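Local structure of Sfrice_029225 (Spodoptera frugiperda, 6I50) at residues W87-T92 / L135-T140; T101-A106 / S123-F128. The protein is a tumour necrosis factor family cytokine of the Eiger type that assembles as a trimer and probably signals by binding a TNF receptor. All blocks are in the same frame, centred on the assembly; numbering follows the deposited sequence.

Interaction 1: residues W87-T92 / L135-T140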
ATOM      1  N   TRP A  87      -2.717  -8.253  11.804  1.00  7.93           N
ATOM      2  CA  TRP A  87      -1.487  -7.869  12.482  1.00 10.38           C
ATOM      3  C   TRP A  87      -1.571  -6.428  12.968  1.00 15.49           C
ATOM      4  O   TRP A  87      -2.378  -5.621  12.484  1.00 11.52           O
ATOM      5  CB  TRP A  87      -0.243  -8.056  11.587  1.00 11.21           C
ATOM      6  CG  TRP A  87      -0.227  -7.312  10.274  1.00 10.28           C
ATOM      7  CD1 TRP A  87      -0.423  -7.846   9.033  1.00  9.10           C
ATOM      8  CD2 TRP A  87       0.063  -5.921  10.072  1.00 11.11           C
ATOM      9  NE1 TRP A  87      -0.289  -6.871   8.067  1.00 11.49           N
ATOM     10  CE2 TRP A  87       0.005  -5.679   8.679  1.00 10.28           C
ATOM     11  CE3 TRP A  87       0.355  -4.857  10.931  1.00 11.11           C
ATOM     12  CZ2 TRP A  87       0.220  -4.416   8.131  1.00  8.64           C
ATOM     13  CZ3 TRP A  87       0.568  -3.602  10.384  1.00 12.47           C
ATOM     14  CH2 TRP A  87       0.495  -3.391   8.997  1.00  9.50           C
ATOM     15  N   VAL A  88      -0.718  -6.122  13.948  1.00  9.51           N
ATOM     16  CA  VAL A  88      -0.563  -4.776  14.488  1.00 10.43           C
ATOM     17  C   VAL A  88       0.916  -4.416  14.479  1.00 11.27           C
ATOM     18  O   VAL A  88       1.779  -5.274  14.691  1.00 12.03           O
ATOM     19  CB  VAL A  88      -1.140  -4.642  15.915  1.00  9.73           C
ATOM     20  CG1 VAL A  88      -2.663  -4.580  15.861  1.00 12.84           C
ATOM     21  CG2 VAL A  88      -0.675  -5.788  16.787  1.00 11.54           C
ATOM     22  N   LEU A  89       1.203  -3.142  14.223  1.00  9.55           N
ATOM     23  CA  LEU A  89       2.555  -2.611  14.287  1.00  8.73           C
ATOM     24  C   LEU A  89       2.725  -1.938  15.645  1.00 11.91           C
ATOM     25  O   LEU A  89       2.038  -0.959  15.934  1.00 11.65           O
ATOM     26  CB  LEU A  89       2.785  -1.614  13.150  1.00  9.76           C
ATOM     27  CG  LEU A  89       4.163  -0.955  13.142  1.00 10.52           C
ATOM     28  CD1 LEU A  89       5.245  -1.990  12.872  1.00 10.43           C
ATOM     29  CD2 LEU A  89       4.238   0.172  12.122  1.00 11.21           C
ATOM     30  N   HIS A  90       3.621  -2.471  16.476  1.00 11.25           N
ATOM     31  CA  HIS A  90       3.823  -1.981  17.836  1.00  8.64           C
ATOM     32  C   HIS A  90       5.073  -1.118  17.920  1.00 10.65           C
ATOM     33  O   HIS A  90       6.148  -1.530  17.476  1.00 13.67           O
ATOM     34  CB  HIS A  90       3.946  -3.143  18.819  1.00 12.09           C
ATOM     35  CG  HIS A  90       2.638  -3.789  19.146  1.00 18.30           C
ATOM     36  ND1 HIS A  90       2.528  -5.124  19.473  1.00 19.79           N
ATOM     37  CD2 HIS A  90       1.383  -3.281  19.202  1.00 19.47           C
ATOM     38  CE1 HIS A  90       1.261  -5.410  19.718  1.00 20.31           C
ATOM     39  NE2 HIS A  90       0.546  -4.310  19.559  1.00 18.76           N
ATOM     40  N   ARG A  91       4.936   0.058  18.522  1.00 11.11           N
ATOM     41  CA  ARG A  91       6.052   0.962  18.757  1.00 11.13           C
ATOM     42  C   ARG A  91       6.386   0.986  20.243  1.00 11.20           C
ATOM     43  O   ARG A  91       5.499   1.175  21.088  1.00 13.87           O
ATOM     44  CB  ARG A  91       5.727   2.377  18.270  1.00 13.97           C
ATOM     45  CG  ARG A  91       6.947   3.292  18.222  1.00 17.86           C
ATOM     46  CD  ARG A  91       6.868   4.388  19.261  1.00 22.45           C
ATOM     47  NE  ARG A  91       5.653   5.181  19.128  1.00 19.82           N
ATOM     48  CZ  ARG A  91       5.495   6.175  18.257  1.00 30.10           C
ATOM     49  NH1 ARG A  91       4.347   6.842  18.212  1.00 28.26           N
ATOM     50  NH2 ARG A  91       6.478   6.503  17.427  1.00 22.19           N
ATOM     51  N   THR A  92       7.659   0.776  20.561  1.00 11.01           N
ATOM     52  CA  THR A  92       8.151   0.865  21.923  1.00 13.33           C
ATOM     53  C   THR A  92       9.331   1.824  21.948  1.00 12.73           C
ATOM     54  O   THR A  92       9.956   2.103  20.924  1.00 14.78           O
ATOM     55  CB  THR A  92       8.574  -0.507  22.476  1.00 17.99           C
ATOM     56  OG1 THR A  92       9.498  -1.125  21.570  1.00 14.72           O
ATOM     57  CG2 THR A  92       7.360  -1.418  22.665  1.00 14.09           C
ATOM     58  N   LEU A 135      10.174  -1.005  16.425  1.00 11.65           N
ATOM     59  CA  LEU A 135       8.940  -1.402  15.761  1.00 13.24           C
ATOM     60  C   LEU A 135       8.914  -2.914  15.631  1.00 13.02           C
ATOM     61  O   LEU A 135       9.892  -3.510  15.174  1.00 12.29           O
ATOM     62  CB  LEU A 135       8.815  -0.771  14.375  1.00 11.89           C
ATOM     63  CG  LEU A 135       8.843   0.757  14.326  1.00 17.96           C
ATOM     64  CD1 LEU A 135       8.814   1.225  12.874  1.00 14.56           C
ATOM     65  CD2 LEU A 135       7.682   1.350  15.103  1.00 18.94           C
ATOM     66  N   ALA A 136       7.797  -3.522  16.015  1.00 13.06           N
ATOM     67  CA  ALA A 136       7.584  -4.952  15.838  1.00 11.15           C
ATOM     68  C   ALA A 136       6.202  -5.181  15.251  1.00 11.31           C
ATOM     69  O   ALA A 136       5.275  -4.406  15.496  1.00 10.34           O
ATOM     70  CB  ALA A 136       7.704  -5.716  17.162  1.00 11.86           C
ATOM     71  N   VAL A 137       6.071  -6.252  14.477  1.00  9.95           N
ATOM     72  CA  VAL A 137       4.783  -6.684  13.947  1.00 11.26           C
ATOM     73  C   VAL A 137       4.341  -7.904  14.740  1.00 12.50           C
ATOM     74  O   VAL A 137       5.079  -8.893  14.828  1.00 15.01           O
ATOM     75  CB  VAL A 137       4.862  -7.012  12.447  1.00 13.79           C
ATOM     76  CG1 VAL A 137       3.465  -7.253  11.893  1.00 15.86           C
ATOM     77  CG2 VAL A 137       5.546  -5.893  11.682  1.00 12.56           C
ATOM     78  N   ARG A 138       3.141  -7.845  15.311  1.00 12.65           N
ATOM     79  CA  ARG A 138       2.550  -8.984  15.999  1.00 11.81           C
ATOM     80  C   ARG A 138       1.210  -9.315  15.362  1.00 14.85           C
ATOM     81  O   ARG A 138       0.514  -8.434  14.858  1.00 11.14           O
ATOM     82  CB  ARG A 138       2.339  -8.708  17.496  1.00 12.71           C
ATOM     83  CG  ARG A 138       3.616  -8.688  18.313  1.00 13.11           C
ATOM     84  CD  ARG A 138       3.330  -8.537  19.805  1.00 14.21           C
ATOM     85  NE  ARG A 138       4.572  -8.604  20.569  1.00 14.69           N
ATOM     86  CZ  ARG A 138       5.409  -7.579  20.724  1.00 20.42           C
ATOM     87  NH1 ARG A 138       5.119  -6.401  20.194  1.00 15.65           N
ATOM     88  NH2 ARG A 138       6.530  -7.726  21.419  1.00 20.44           N
ATOM     89  N   ASN A 139       0.846 -10.592  15.386  1.00 12.62           N
ATOM     90  CA  ASN A 139      -0.523 -10.943  15.046  1.00 12.85           C
ATOM     91  C   ASN A 139      -1.432 -10.562  16.210  1.00 20.02           C
ATOM     92  O   ASN A 139      -1.003 -10.511  17.368  1.00 17.62           O
ATOM     93  CB  ASN A 139      -0.626 -12.435  14.722  1.00 16.90           C
ATOM     94  CG  ASN A 139       0.255 -12.832  13.553  1.00 16.88           C
ATOM     95  OD1 ASN A 139       0.461 -12.049  12.618  1.00 17.16           O
ATOM     96  ND2 ASN A 139       0.798 -14.045  13.604  1.00 20.09           N
ATOM     97  N   THR A 140      -2.689 -10.244  15.895  1.00 18.07           N
ATOM     98  CA  THR A 140      -3.610  -9.833  16.948  1.00 20.81           C
ATOM     99  C   THR A 140      -4.130 -11.006  17.764  1.00 26.85           C
ATOM    100  O   THR A 140      -4.507 -10.816  18.924  1.00 33.36           O
ATOM    101  CB  THR A 140      -4.797  -9.073  16.360  1.00 28.10           C
ATOM    102  OG1 THR A 140      -5.637  -9.995  15.652  1.00 37.64           O
ATOM    103  CG2 THR A 140      -4.315  -7.994  15.414  1.00 24.43           C
TER

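Interaction 2: residues T101-A106 / S123-F128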
ATOM      1  N   THR A 101       0.175   1.078  19.364  1.00 16.66           N
ATOM      2  CA  THR A 101      -0.225   0.470  18.101  1.00 14.56           C
ATOM      3  C   THR A 101      -0.360   1.574  17.056  1.00 11.87           C
ATOM      4  O   THR A 101      -1.213   2.457  17.190  1.00 16.09           O
ATOM      5  CB  THR A 101      -1.543  -0.291  18.257  1.00 16.43           C
ATOM      6  OG1 THR A 101      -1.402  -1.302  19.271  1.00 13.50           O
ATOM      7  CG2 THR A 101      -1.931  -0.942  16.946  1.00 19.09           C
ATOM      8  N   LEU A 102       0.487   1.530  16.028  1.00 10.74           N
ATOM      9  CA  LEU A 102       0.518   2.576  15.013  1.00 12.60           C
ATOM     10  C   LEU A 102      -0.284   2.224  13.776  1.00 12.06           C
ATOM     11  O   LEU A 102      -0.800   3.125  13.109  1.00 14.91           O
ATOM     12  CB  LEU A 102       1.962   2.868  14.585  1.00 12.03           C
ATOM     13  CG  LEU A 102       2.905   3.309  15.706  1.00 14.89           C
ATOM     14  CD1 LEU A 102       4.214   3.798  15.108  1.00 15.21           C
ATOM     15  CD2 LEU A 102       2.254   4.393  16.550  1.00 19.27           C
ATOM     16  N   LEU A 103      -0.395   0.934  13.466  1.00 12.86           N
ATOM     17  CA  LEU A 103      -0.977   0.468  12.215  1.00 14.11           C
ATOM     18  C   LEU A 103      -1.595  -0.900  12.453  1.00 14.34           C
ATOM     19  O   LEU A 103      -1.086  -1.689  13.251  1.00 10.57           O
ATOM     20  CB  LEU A 103       0.097   0.390  11.123  1.00 16.36           C
ATOM     21  CG  LEU A 103      -0.184   0.647   9.655  1.00 26.83           C
ATOM     22  CD1 LEU A 103      -0.916   1.968   9.468  1.00 27.77           C
ATOM     23  CD2 LEU A 103       1.156   0.658   8.924  1.00 18.05           C
ATOM     24  N   GLN A 104      -2.696  -1.177  11.757  1.00  9.86           N
ATOM     25  CA  GLN A 104      -3.338  -2.480  11.858  1.00 13.28           C
ATOM     26  C   GLN A 104      -3.916  -2.867  10.506  1.00 13.52           C
ATOM     27  O   GLN A 104      -4.399  -2.012   9.759  1.00 15.94           O
ATOM     28  CB  GLN A 104      -4.443  -2.489  12.918  1.00 12.83           C
ATOM     29  CG  GLN A 104      -5.077  -3.864  13.131  1.00 13.06           C
ATOM     30  CD  GLN A 104      -5.919  -3.936  14.386  1.00 21.36           C
ATOM     31  OE1 GLN A 104      -6.032  -2.964  15.127  1.00 21.75           O
ATOM     32  NE2 GLN A 104      -6.515  -5.096  14.632  1.00 20.32           N
ATOM     33  N   CYS A 105      -3.850  -4.163  10.203  1.00 12.63           N
ATOM     34  CA  CYS A 105      -4.386  -4.751   8.986  1.00  9.90           C
ATOM     35  C   CYS A 105      -5.236  -5.952   9.372  1.00 10.35           C
ATOM     36  O   CYS A 105      -4.925  -6.655  10.337  1.00 10.54           O
ATOM     37  CB  CYS A 105      -3.252  -5.180   8.040  1.00 12.44           C
ATOM     38  SG  CYS A 105      -3.742  -5.745   6.405  1.00 16.35           S
ATOM     39  N   ALA A 106      -6.320  -6.187   8.627  1.00 10.77           N
ATOM     40  CA  ALA A 106      -7.163  -7.338   8.931  1.00 13.07           C
ATOM     41  C   ALA A 106      -7.789  -7.876   7.655  1.00 11.25           C
ATOM     42  O   ALA A 106      -8.108  -7.122   6.734  1.00 10.96           O
ATOM     43  CB  ALA A 106      -8.256  -6.985   9.949  1.00 11.98           C
ATOM     44  N   SER A 123      -0.386  -2.862   4.750  1.00 10.20           N
ATOM     45  CA  SER A 123      -0.779  -1.501   5.098  1.00  9.65           C
ATOM     46  C   SER A 123       0.455  -0.613   5.125  1.00  7.67           C
ATOM     47  O   SER A 123       1.589  -1.090   5.231  1.00  9.55           O
ATOM     48  CB  SER A 123      -1.519  -1.432   6.443  1.00 11.62           C
ATOM     49  OG  SER A 123      -2.173  -0.171   6.589  1.00 14.49           O
ATOM     50  N   ALA A 124       0.217   0.694   5.030  1.00  8.72           N
ATOM     51  CA  ALA A 124       1.299   1.667   5.009  1.00  8.11           C
ATOM     52  C   ALA A 124       0.749   3.017   5.430  1.00  8.92           C
ATOM     53  O   ALA A 124      -0.447   3.280   5.300  1.00 10.43           O
ATOM     54  CB  ALA A 124       1.946   1.758   3.619  1.00  9.78           C
ATOM     55  N   ALA A 125       1.636   3.870   5.943  1.00 10.33           N
ATOM     56  CA  ALA A 125       1.232   5.220   6.324  1.00 10.31           C
ATOM     57  C   ALA A 125       2.469   6.062   6.592  1.00 10.16           C
ATOM     58  O   ALA A 125       3.558   5.535   6.833  1.00 12.48           O
ATOM     59  CB  ALA A 125       0.326   5.217   7.560  1.00 12.24           C
ATOM     60  N   ALA A 126       2.279   7.383   6.557  1.00  9.80           N
ATOM     61  CA  ALA A 126       3.304   8.331   6.990  1.00 11.84           C
ATOM     62  C   ALA A 126       3.201   8.499   8.503  1.00 13.05           C
ATOM     63  O   ALA A 126       2.205   9.027   9.005  1.00 14.41           O
ATOM     64  CB  ALA A 126       3.135   9.672   6.282  1.00 14.60           C
ATOM     65  N   LEU A 127       4.223   8.049   9.230  1.00 10.39           N
ATOM     66  CA  LEU A 127       4.186   7.952  10.686  1.00  9.30           C
ATOM     67  C   LEU A 127       5.335   8.739  11.299  1.00  9.57           C
ATOM     68  O   LEU A 127       6.448   8.745  10.767  1.00 12.77           O
ATOM     69  CB  LEU A 127       4.283   6.487  11.132  1.00 10.71           C
ATOM     70  CG  LEU A 127       3.154   5.554  10.688  1.00 11.61           C
ATOM     71  CD1 LEU A 127       3.546   4.105  10.965  1.00 16.65           C
ATOM     72  CD2 LEU A 127       1.843   5.923  11.378  1.00 15.01           C
ATOM     73  N   PHE A 128       5.071   9.410  12.415  1.00 10.33           N
ATOM     74  CA  PHE A 128       6.147  10.057  13.145  1.00 12.82           C
ATOM     75  C   PHE A 128       6.856   9.018  14.000  1.00 13.81           C
ATOM     76  O   PHE A 128       6.221   8.325  14.799  1.00 14.88           O
ATOM     77  CB  PHE A 128       5.627  11.191  14.023  1.00 12.80           C
ATOM     78  CG  PHE A 128       6.679  11.764  14.919  1.00 14.19           C
ATOM     79  CD1 PHE A 128       7.581  12.704  14.437  1.00 13.70           C
ATOM     80  CD2 PHE A 128       6.807  11.321  16.230  1.00 16.89           C
ATOM     81  CE1 PHE A 128       8.575  13.210  15.253  1.00 14.96           C
ATOM     82  CE2 PHE A 128       7.793  11.829  17.050  1.00 20.19           C
ATOM     83  CZ  PHE A 128       8.678  12.770  16.563  1.00 18.33           C
TER

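Interaction 1: residues W87-T92 / L135-T140
Residues V88 and H90 pair with R138 and A136 as neighbouring antiparallel strands inside the five-stranded sheet of the chain. Each of these two hydrogen-bonded pairs is closed by two nearly straight backbone bonds, the tightest from H90 N to A136 O at 2.7 Å. On the face carrying V88, H90, A136 and R138, the two polar side chains meet: R138 NH1 donates to H90 ND1 over 3.0 Å, a bent bond (145° at the hydrogen) close to the imidazole plane, with ring and guanidinium turned 37° apart. R138 CG lies anti to the carbonyl carbon and the chain extends from there (chi2 -175°), bringing CD to 3.5 Å from H90 ND1 at the ring edge; chi4 then turns NH1 back to that nitrogen. The opposite face belongs to the hydrophobic core of the TNF-type jelly-roll sandwich. There V137 CG1 lies 3.8 Å from W87 CB and approaches the indole obliquely, L89 CD1 rests between L135 and V137, and L135 CD2 packs at 3.7 Å against R91 CG. The indole NE1 is hydrogen-bonded to the carbonyl of C121. A leucine in place of R138 would probably leave H90 ND1 and the carbonyl of D34, acceptor for NE, without their donors.

Interaction 2: residues T101-A106 / S123-F128
The two sheets of the TNF-fold beta sandwich face each other here, residues 101-106 on the strand outermost in its sheet within the chain and residues 123-128 on a strand of the other. The strand axes run antiparallel, 155° apart, and approach to 7.4 Å, too far for backbone pairing and close for facing sheets, in keeping with the small S123, A124 and A125. L103 carries the middle of the contact: CD1 meets the methyl CB of A125 at 4.0 Å, CD2 lies 4.0 Å from the backbone N of A124, and CG sits 3.7 Å from S123 OG. L127 CD1 reaches L102 CB at 4.1 Å; CG is anti to the carbonyl carbon of L127, and chi2 (168°) turns that methyl toward L102. C105 CB comes within 4.4 Å of S123 CB, and the disulfide from C105 to C121 ties the same two strands covalently. A second subunit adjoins here: its F154 packs on L103 and S123, and its Q75 accepts a hydrogen bond from S123 OG through OE1 and donates one from NE2 to the carbonyl of Q104. The S123 hydroxyl thus lies against leucine carbons yet bonds across the trimer interface, of which this joint between sheets is part.

In the fold
Followed from the N terminus, the chain leaves strand 68-80 of one sheet for strand 84-92 of the other, turns back along strand 100-108, crosses over as strand 117-129 and returns as strand 134-139. Interaction 2 closes the inner loop, with 16 residues between its segments, and is nested within the longer loop of 42 residues closed by interaction 1. Residues 87-92 and 101-106 are neighbours in one sheet, where L89 N and O lie 2.9 Å from L103 O and L102 N respectively, probable hydrogen bonds that join the two contacts. Interaction 1 thus knits strands within a sheet, whereas interaction 2 fastens that sheet's edge to the opposing sheet and lies beside a second subunit.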